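Local atomic coordinates of dimeric protein of unknown function and ferredoxin-like fold (Bacteroides fragilis, PDB entry 3FMB), a protein that is of unknown function but forms a dimer with a ferredoxin-like fold and belongs to the stress-responsive alpha/beta barrel family. Residues K28-V33 with T107-A112; S57-I62 with K89-H94. All blocks are in the same frame, centred on the assembly; numbering follows the deposited sequence.

Overall arrangement
From the N terminus, strand 21-29 leads into the turn at 30-33 and then helix 35-50. Contact 2 is the first to close. It joins 57-62, which enters strand 61-66, to 89-94 at the end of helix 85-93, after strand 76-82 has come between. At 107-112 the chain returns to 28-33, and contact 1 closes the longer loop around contact 2. Contact 1 ties two neighbouring strands of the sheet; contact 2 packs a helix by 61-66, one of the two edge strands in this chain. The contacts lie about 23 Å apart, centre to centre, on opposite sides of the chain's centre. Both touch one sulfate ion.

Contact 1 (K28-V33 with T107-A112); sequences KLRDDV and TKESRA. With SO4 (sulfate ion), chain C.
K28 and S110 form an antiparallel hydrogen-bonded pair. K28 N gives a nearly straight bond to S110 O, 3.0 Å. K28 O takes two donors, S110 N at 3.1 Å and E109 N at 2.8 Å. Two residues, E109 and S110, stand opposite the single K28: a classic beta bulge. Past it, R30 N meets T107 O at 2.8 Å, with an N-H...O angle of 173°.

T107 packs against both L29 and V33. Its CB lies 3.9 Å from V33 CG2. Its CG2 branch touches both V33 methyls, and the two side chains cross at about a right angle. With chi1 at 60°, OG1 sits between the backbone N and C, which turns it to L29 CD2, 3.6 Å away. Farther along the strand, R111 holds a sulfate ion, probably from the crystallisation liquor, with NE to O4 (3.0 Å) and NH2 to O3 (2.7 Å), the ion lying at the guanidinium edge. R111 NH1 also forms a salt bridge with E72 of the second subunit.

This is the pairing of the first and last strands, 21-29 and 108-117, of the ferredoxin-like sheet. Helix 35-50 packs on it through K38, which touches L29 and V33, and V41, which touches T107.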
ATOM      1  N   LYS A  28       9.032  -5.671  -2.656  1.00 25.58           N
ATOM      2  CA  LYS A  28       9.442  -7.045  -2.401  1.00 26.61           C
ATOM      3  C   LYS A  28      10.904  -7.185  -2.819  1.00 24.77           C
ATOM      4  O   LYS A  28      11.323  -6.829  -3.927  1.00 26.45           O
ATOM      5  CB  LYS A  28       8.535  -8.000  -3.176  1.00 27.90           C
ATOM      6  CG  LYS A  28       8.840  -9.476  -2.900  1.00 28.46           C
ATOM      7  CD  LYS A  28       7.737 -10.400  -3.472  1.00 31.55           C
ATOM      8  CE  LYS A  28       8.099 -11.862  -3.300  1.00 40.89           C
ATOM      9  NZ  LYS A  28       6.881 -12.755  -3.254  1.00 41.43           N
ATOM     10  N   LEU A  29      11.694  -7.740  -1.933  1.00 24.29           N
ATOM     11  CA  LEU A  29      13.085  -7.936  -2.196  1.00 25.38           C
ATOM     12  C   LEU A  29      13.256  -9.327  -2.771  1.00 23.62           C
ATOM     13  O   LEU A  29      12.426 -10.215  -2.526  1.00 24.91           O
ATOM     14  CB  LEU A  29      13.883  -7.781  -0.910  1.00 23.20           C
ATOM     15  CG  LEU A  29      13.772  -6.413  -0.220  1.00 25.93           C
ATOM     16  CD1 LEU A  29      14.737  -6.530   0.999  1.00 23.02           C
ATOM     17  CD2 LEU A  29      14.098  -5.236  -1.152  1.00 24.80           C
ATOM     18  N   ARG A  30      14.333  -9.540  -3.517  0.50 25.34           N
ATOM     19  CA  ARG A  30      14.566 -10.853  -4.155  0.50 25.50           C
ATOM     20  C   ARG A  30      14.617 -11.986  -3.133  0.50 26.49           C
ATOM     21  O   ARG A  30      15.262 -11.878  -2.092  0.50 26.57           O
ATOM     22  CB  ARG A  30      15.873 -10.887  -4.966  0.50 25.26           C
ATOM     23  CG  ARG A  30      15.971  -9.913  -6.089  0.50 28.48           C
ATOM     24  CD  ARG A  30      17.275 -10.114  -6.854  0.50 27.81           C
ATOM     25  NE  ARG A  30      18.389  -9.473  -6.165  0.50 24.58           N
ATOM     26  CZ  ARG A  30      19.356 -10.103  -5.501  0.50 26.76           C
ATOM     27  NH1 ARG A  30      19.393 -11.425  -5.421  0.50 27.62           N
ATOM     28  NH2 ARG A  30      20.309  -9.387  -4.925  0.50 35.95           N
ATOM     29  N   ASP A  31      13.960 -13.091  -3.474  1.00 28.18           N
ATOM     30  CA  ASP A  31      13.840 -14.238  -2.599  1.00 32.53           C
ATOM     31  C   ASP A  31      15.191 -14.769  -2.098  1.00 35.05           C
ATOM     32  O   ASP A  31      15.322 -15.175  -0.952  1.00 37.29           O
ATOM     33  CB  ASP A  31      13.111 -15.369  -3.328  1.00 32.79           C
ATOM     34  CG  ASP A  31      11.621 -15.169  -3.407  1.00 42.67           C
ATOM     35  OD1 ASP A  31      11.042 -14.423  -2.579  1.00 41.88           O
ATOM     36  OD2 ASP A  31      11.013 -15.796  -4.314  1.00 51.95           O
ATOM     37  N   ASP A  32      16.193 -14.750  -2.960  1.00 33.58           N
ATOM     38  CA  ASP A  32      17.480 -15.326  -2.623  1.00 35.31           C
ATOM     39  C   ASP A  32      18.419 -14.428  -1.809  1.00 33.80           C
ATOM     40  O   ASP A  32      19.522 -14.841  -1.495  1.00 33.30           O
ATOM     41  CB  ASP A  32      18.176 -15.807  -3.910  1.00 39.12           C
ATOM     42  CG  ASP A  32      18.571 -14.661  -4.868  1.00 42.96           C
ATOM     43  OD1 ASP A  32      18.370 -13.461  -4.594  1.00 45.03           O
ATOM     44  OD2 ASP A  32      19.103 -14.981  -5.948  1.00 53.98           O
ATOM     45  N   VAL A  33      18.022 -13.199  -1.504  1.00 30.16           N
ATOM     46  CA  VAL A  33      18.831 -12.338  -0.648  1.00 28.62           C
ATOM     47  C   VAL A  33      18.854 -12.968   0.759  1.00 27.54           C
ATOM     48  O   VAL A  33      17.806 -13.309   1.277  1.00 25.21           O
ATOM     49  CB  VAL A  33      18.307 -10.905  -0.636  1.00 28.45           C
ATOM     50  CG1 VAL A  33      19.096 -10.018   0.320  1.00 25.73           C
ATOM     51  CG2 VAL A  33      18.380 -10.331  -2.058  1.00 25.75           C
ATOM     52  N   THR A 107      18.917  -5.134  -4.052  1.00 28.89           N
ATOM     53  CA  THR A 107      18.114  -6.276  -3.576  1.00 26.88           C
ATOM     54  C   THR A 107      16.657  -6.319  -4.033  1.00 28.59           C
ATOM     55  O   THR A 107      16.003  -7.353  -3.897  1.00 25.97           O
ATOM     56  CB  THR A 107      18.186  -6.403  -2.047  1.00 27.34           C
ATOM     57  OG1 THR A 107      17.695  -5.211  -1.428  1.00 25.81           O
ATOM     58  CG2 THR A 107      19.641  -6.661  -1.581  1.00 26.33           C
ATOM     59  N   LYS A 108      16.152  -5.206  -4.576  1.00 26.54           N
ATOM     60  CA  LYS A 108      14.745  -5.089  -4.977  1.00 29.36           C
ATOM     61  C   LYS A 108      14.389  -6.078  -6.095  1.00 28.97           C
ATOM     62  O   LYS A 108      15.170  -6.283  -7.045  1.00 25.12           O
ATOM     63  CB  LYS A 108      14.453  -3.640  -5.444  1.00 29.65           C
ATOM     64  CG  LYS A 108      13.036  -3.407  -5.962  1.00 34.66           C
ATOM     65  CD  LYS A 108      12.727  -1.897  -6.300  1.00 39.55           C
ATOM     66  CE  LYS A 108      13.641  -1.345  -7.416  1.00 51.27           C
ATOM     67  NZ  LYS A 108      12.969  -0.159  -8.104  1.00 56.32           N
ATOM     68  N   GLU A 109      13.215  -6.684  -5.974  1.00 26.54           N
ATOM     69  CA  GLU A 109      12.621  -7.510  -7.003  1.00 25.76           C
ATOM     70  C   GLU A 109      11.436  -6.791  -7.653  1.00 28.26           C
ATOM     71  O   GLU A 109      11.347  -6.738  -8.887  1.00 26.99           O
ATOM     72  CB  GLU A 109      12.192  -8.845  -6.402  1.00 26.84           C
ATOM     73  CG  GLU A 109      11.560  -9.831  -7.351  1.00 29.61           C
ATOM     74  CD  GLU A 109      12.419 -10.258  -8.525  1.00 43.23           C
ATOM     75  OE1 GLU A 109      13.645  -9.999  -8.562  1.00 45.29           O
ATOM     76  OE2 GLU A 109      11.836 -10.893  -9.429  1.00 58.05           O
ATOM     77  N   SER A 110      10.526  -6.266  -6.845  1.00 25.92           N
ATOM     78  CA  SER A 110       9.274  -5.673  -7.368  1.00 27.56           C
ATOM     79  C   SER A 110       8.877  -4.453  -6.580  1.00 26.29           C
ATOM     80  O   SER A 110       9.172  -4.350  -5.372  1.00 26.31           O
ATOM     81  CB  SER A 110       8.123  -6.693  -7.317  1.00 29.56           C
ATOM     82  OG  SER A 110       8.483  -7.918  -7.914  1.00 30.71           O
ATOM     83  N   ARG A 111       8.226  -3.522  -7.285  1.00 27.70           N
ATOM     84  CA  ARG A 111       7.605  -2.335  -6.720  1.00 27.68           C
ATOM     85  C   ARG A 111       6.174  -2.256  -7.241  1.00 29.54           C
ATOM     86  O   ARG A 111       5.918  -2.360  -8.446  1.00 27.19           O
ATOM     87  CB  ARG A 111       8.375  -1.082  -7.141  1.00 28.20           C
ATOM     88  CG  ARG A 111       7.732   0.228  -6.767  1.00 29.83           C
ATOM     89  CD  ARG A 111       8.519   1.393  -7.359  1.00 30.83           C
ATOM     90  NE  ARG A 111       7.872   2.695  -7.139  1.00 27.05           N
ATOM     91  CZ  ARG A 111       6.888   3.203  -7.863  1.00 27.57           C
ATOM     92  NH1 ARG A 111       6.352   2.531  -8.853  1.00 25.39           N
ATOM     93  NH2 ARG A 111       6.401   4.386  -7.552  1.00 25.07           N
ATOM     94  N   ALA A 112       5.259  -1.984  -6.326  1.00 27.45           N
ATOM     95  CA  ALA A 112       3.831  -1.821  -6.608  1.00 27.00           C
ATOM     96  C   ALA A 112       3.435  -0.461  -6.051  1.00 24.53           C
ATOM     97  O   ALA A 112       3.797  -0.117  -4.914  1.00 25.00           O
ATOM     98  CB  ALA A 112       3.016  -2.944  -5.922  1.00 24.62           C
TER
HETATM   99  S   SO4 C 100       8.516   6.043  -4.905  1.00 31.69           S
HETATM  100  O1  SO4 C 100       8.126   6.462  -3.481  1.00 27.09           O
HETATM  101  O2  SO4 C 100       9.750   6.663  -5.382  1.00 31.91           O
HETATM  102  O3  SO4 C 100       7.479   6.317  -5.930  1.00 29.92           O
HETATM  103  O4  SO4 C 100       8.831   4.594  -4.968  1.00 32.59           O

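Contact 2 (S57-I62 with K89-H94); sequences SVIRKI and KFYATH. With EDO (1,2-ethanediol), chain F; SO4 (sulfate ion), chain C.
V58 and Y91 bring the two backbones nearest, with V58 CA 7.1 Å from Y91 CA. No hydrogen bond joins the segments. The 57-62 backbone runs from a loop into strand 61-66, and a classic beta bulge sets R60 and K61 against the single E81 of strand 76-82. Residues 89-93 are the last turn or so of helix 85-93, and H94 follows it. In that turn K89 O accepts from T93 N and, at 2.8 Å, from T93 OG1; the two donors come from opposite faces of the carbonyl plane. H94 takes the N-cap position of helix 95-102, its ND1 capping E96 N.

In this ferredoxin-like fold, helix 85-93 packs against the start of edge strand 61-66 and the loop before it; the strand order is 61-66, 76-82, 21-29, 108-117. Y91 makes the most contacts here. Its chi1 of 153°, somewhat off the anti position, carries the ring toward I59 and I62. I59 CD1 lies 4.0 Å from Y91 CD1, its chain crossing the tyrosine at a slant. I62 comes from the opposite direction, and its CD1 reaches Y91 CE1 at 3.7 Å. L78 and F82 of strand 76-82, H97 of helix 95-102 and I49 of helix 35-50 also touch Y91, so the ring is buried. Y91 OH makes a weak hydrogen bond of 3.4 Å to sulfate O1, near the ring plane. H23 also binds that ion. V58 CG2 meets F90 CD2 at 3.7 Å. K89 NZ makes a hydrogen bond of 3.1 Å to O2 of 1,2-ethanediol, probably from the crystallisation liquor.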
ATOM      1  N   SER A  57       9.919  19.555   2.155  1.00 29.10           N
ATOM      2  CA  SER A  57       8.802  20.226   2.813  1.00 29.30           C
ATOM      3  C   SER A  57       7.442  19.807   2.259  1.00 28.59           C
ATOM      4  O   SER A  57       6.445  19.865   2.975  1.00 29.19           O
ATOM      5  CB  SER A  57       8.961  21.743   2.714  1.00 32.40           C
ATOM      6  OG  SER A  57       8.733  22.171   1.387  1.00 33.07           O
ATOM      7  N   VAL A  58       7.381  19.367   1.004  1.00 28.50           N
ATOM      8  CA  VAL A  58       6.090  18.945   0.427  1.00 28.99           C
ATOM      9  C   VAL A  58       5.524  17.634   1.018  1.00 28.94           C
ATOM     10  O   VAL A  58       4.364  17.309   0.755  1.00 28.78           O
ATOM     11  CB  VAL A  58       6.086  18.847  -1.150  1.00 29.36           C
ATOM     12  CG1 VAL A  58       6.374  20.188  -1.787  1.00 32.20           C
ATOM     13  CG2 VAL A  58       7.021  17.771  -1.673  1.00 29.77           C
ATOM     14  N   ILE A  59       6.320  16.863   1.769  1.00 26.81           N
ATOM     15  CA  ILE A  59       5.790  15.661   2.434  1.00 26.12           C
ATOM     16  C   ILE A  59       4.846  16.070   3.552  1.00 26.01           C
ATOM     17  O   ILE A  59       5.255  16.773   4.484  1.00 24.68           O
ATOM     18  CB  ILE A  59       6.890  14.742   3.054  1.00 26.55           C
ATOM     19  CG1 ILE A  59       7.885  14.262   1.982  1.00 26.21           C
ATOM     20  CG2 ILE A  59       6.246  13.522   3.779  1.00 22.99           C
ATOM     21  CD1 ILE A  59       9.197  13.597   2.594  1.00 23.03           C
ATOM     22  N   ARG A  60       3.585  15.650   3.454  1.00 25.00           N
ATOM     23  CA  ARG A  60       2.576  15.977   4.482  1.00 25.59           C
ATOM     24  C   ARG A  60       2.537  14.878   5.570  1.00 26.92           C
ATOM     25  O   ARG A  60       2.309  15.143   6.721  1.00 25.98           O
ATOM     26  CB  ARG A  60       1.207  16.153   3.829  1.00 25.08           C
ATOM     27  CG  ARG A  60       1.201  17.212   2.733  1.00 27.67           C
ATOM     28  CD  ARG A  60       1.369  18.604   3.354  1.00 31.73           C
ATOM     29  NE  ARG A  60       1.496  19.647   2.346  1.00 38.18           N
ATOM     30  CZ  ARG A  60       2.579  20.407   2.161  1.00 38.66           C
ATOM     31  NH1 ARG A  60       3.651  20.297   2.937  1.00 46.13           N
ATOM     32  NH2 ARG A  60       2.585  21.298   1.186  1.00 40.88           N
ATOM     33  N   LYS A  61       2.794  13.645   5.175  1.00 26.14           N
ATOM     34  CA  LYS A  61       2.912  12.520   6.082  1.00 28.31           C
ATOM     35  C   LYS A  61       3.711  11.457   5.349  1.00 27.99           C
ATOM     36  O   LYS A  61       3.542  11.314   4.147  1.00 26.51           O
ATOM     37  CB  LYS A  61       1.528  11.949   6.408  1.00 29.38           C
ATOM     38  CG  LYS A  61       1.561  10.828   7.407  1.00 33.24           C
ATOM     39  CD  LYS A  61       0.158  10.447   7.833  1.00 36.41           C
ATOM     40  CE  LYS A  61       0.151   9.227   8.726  1.00 40.64           C
ATOM     41  NZ  LYS A  61      -1.137   9.211   9.483  1.00 44.31           N
ATOM     42  N   ILE A  62       4.593  10.754   6.060  1.00 25.00           N
ATOM     43  CA  ILE A  62       5.320   9.614   5.483  1.00 27.03           C
ATOM     44  C   ILE A  62       5.671   8.635   6.600  1.00 27.49           C
ATOM     45  O   ILE A  62       5.954   9.015   7.728  1.00 28.12           O
ATOM     46  CB  ILE A  62       6.601  10.026   4.665  1.00 24.77           C
ATOM     47  CG1 ILE A  62       7.088   8.910   3.736  1.00 32.21           C
ATOM     48  CG2 ILE A  62       7.716  10.626   5.640  1.00 28.99           C
ATOM     49  CD1 ILE A  62       7.893   9.420   2.489  1.00 25.70           C
ATOM     50  N   LYS A  89       5.782  13.966  -7.359  1.00 27.86           N
ATOM     51  CA  LYS A  89       6.866  13.889  -8.314  1.00 26.84           C
ATOM     52  C   LYS A  89       8.087  14.704  -7.836  1.00 24.30           C
ATOM     53  O   LYS A  89       9.243  14.283  -8.009  1.00 24.60           O
ATOM     54  CB  LYS A  89       6.403  14.312  -9.679  1.00 26.39           C
ATOM     55  CG  LYS A  89       7.550  14.372 -10.711  1.00 36.54           C
ATOM     56  CD  LYS A  89       7.195  13.806 -12.091  1.00 51.42           C
ATOM     57  CE  LYS A  89       8.253  12.801 -12.549  1.00 54.83           C
ATOM     58  NZ  LYS A  89       8.145  11.545 -11.748  1.00 61.08           N
ATOM     59  N   PHE A  90       7.828  15.849  -7.213  1.00 25.41           N
ATOM     60  CA  PHE A  90       8.898  16.635  -6.568  1.00 24.62           C
ATOM     61  C   PHE A  90       9.656  15.810  -5.532  1.00 25.95           C
ATOM     62  O   PHE A  90      10.890  15.744  -5.524  1.00 23.86           O
ATOM     63  CB  PHE A  90       8.285  17.883  -5.947  1.00 23.76           C
ATOM     64  CG  PHE A  90       9.260  18.811  -5.336  1.00 23.27           C
ATOM     65  CD1 PHE A  90       9.745  19.905  -6.061  1.00 24.17           C
ATOM     66  CD2 PHE A  90       9.703  18.620  -4.035  1.00 25.68           C
ATOM     67  CE1 PHE A  90      10.627  20.763  -5.501  1.00 23.31           C
ATOM     68  CE2 PHE A  90      10.617  19.508  -3.465  1.00 22.83           C
ATOM     69  CZ  PHE A  90      11.069  20.545  -4.182  1.00 20.74           C
ATOM     70  N   TYR A  91       8.901  15.182  -4.642  1.00 24.98           N
ATOM     71  CA  TYR A  91       9.455  14.214  -3.694  1.00 24.84           C
ATOM     72  C   TYR A  91      10.220  13.062  -4.370  1.00 23.23           C
ATOM     73  O   TYR A  91      11.327  12.709  -3.964  1.00 25.23           O
ATOM     74  CB  TYR A  91       8.306  13.663  -2.841  1.00 27.45           C
ATOM     75  CG  TYR A  91       8.525  12.279  -2.290  1.00 25.89           C
ATOM     76  CD1 TYR A  91       9.209  12.078  -1.090  1.00 26.32           C
ATOM     77  CD2 TYR A  91       8.028  11.168  -2.960  1.00 31.03           C
ATOM     78  CE1 TYR A  91       9.377  10.777  -0.565  1.00 29.38           C
ATOM     79  CE2 TYR A  91       8.206   9.897  -2.470  1.00 30.63           C
ATOM     80  CZ  TYR A  91       8.869   9.707  -1.282  1.00 30.53           C
ATOM     81  OH  TYR A  91       9.028   8.453  -0.851  1.00 34.06           O
ATOM     82  N   ALA A  92       9.634  12.466  -5.406  1.00 23.77           N
ATOM     83  CA  ALA A  92      10.230  11.259  -6.015  1.00 26.18           C
ATOM     84  C   ALA A  92      11.618  11.540  -6.622  1.00 27.56           C
ATOM     85  O   ALA A  92      12.556  10.740  -6.510  1.00 24.54           O
ATOM     86  CB  ALA A  92       9.277  10.648  -7.061  1.00 25.04           C
ATOM     87  N   THR A  93      11.743  12.704  -7.235  1.00 23.85           N
ATOM     88  CA  THR A  93      12.981  13.152  -7.923  1.00 24.35           C
ATOM     89  C   THR A  93      13.988  13.854  -7.023  1.00 24.58           C
ATOM     90  O   THR A  93      15.109  14.163  -7.453  1.00 24.54           O
ATOM     91  CB  THR A  93      12.631  14.069  -9.105  1.00 26.04           C
ATOM     92  OG1 THR A  93      11.819  15.168  -8.642  1.00 22.72           O
ATOM     93  CG2 THR A  93      11.887  13.292 -10.175  1.00 25.55           C
ATOM     94  N   HIS A  94      13.587  14.137  -5.779  1.00 22.38           N
ATOM     95  CA  HIS A  94      14.429  14.897  -4.863  1.00 23.34           C
ATOM     96  C   HIS A  94      15.692  14.076  -4.535  1.00 23.84           C
ATOM     97  O   HIS A  94      15.585  12.898  -4.270  1.00 23.48           O
ATOM     98  CB  HIS A  94      13.664  15.245  -3.585  1.00 22.99           C
ATOM     99  CG  HIS A  94      14.367  16.220  -2.694  1.00 22.88           C
ATOM    100  ND1 HIS A  94      15.465  15.875  -1.931  1.00 24.88           N
ATOM    101  CD2 HIS A  94      14.082  17.506  -2.381  1.00 23.44           C
ATOM    102  CE1 HIS A  94      15.834  16.919  -1.209  1.00 26.11           C
ATOM    103  NE2 HIS A  94      15.027  17.926  -1.483  1.00 27.55           N
TER
HETATM  104  C1  EDO F 101       4.828   9.925 -11.137  1.00 42.27           C
HETATM  105  O1  EDO F 101       4.922   8.592 -11.680  1.00 52.82           O
HETATM  106  C2  EDO F 101       5.129   9.946  -9.640  1.00 48.50           C
HETATM  107  O2  EDO F 101       6.386  10.618  -9.321  1.00 54.10           O
HETATM  108  S   SO4 C 100       8.516   6.043  -4.905  1.00 31.69           S
HETATM  109  O1  SO4 C 100       8.126   6.462  -3.481  1.00 27.09           O
HETATM  110  O2  SO4 C 100       9.750   6.663  -5.382  1.00 31.91           O
HETATM  111  O3  SO4 C 100       7.479   6.317  -5.930  1.00 29.92           O
HETATM  112  O4  SO4 C 100       8.831   4.594  -4.968  1.00 32.59           O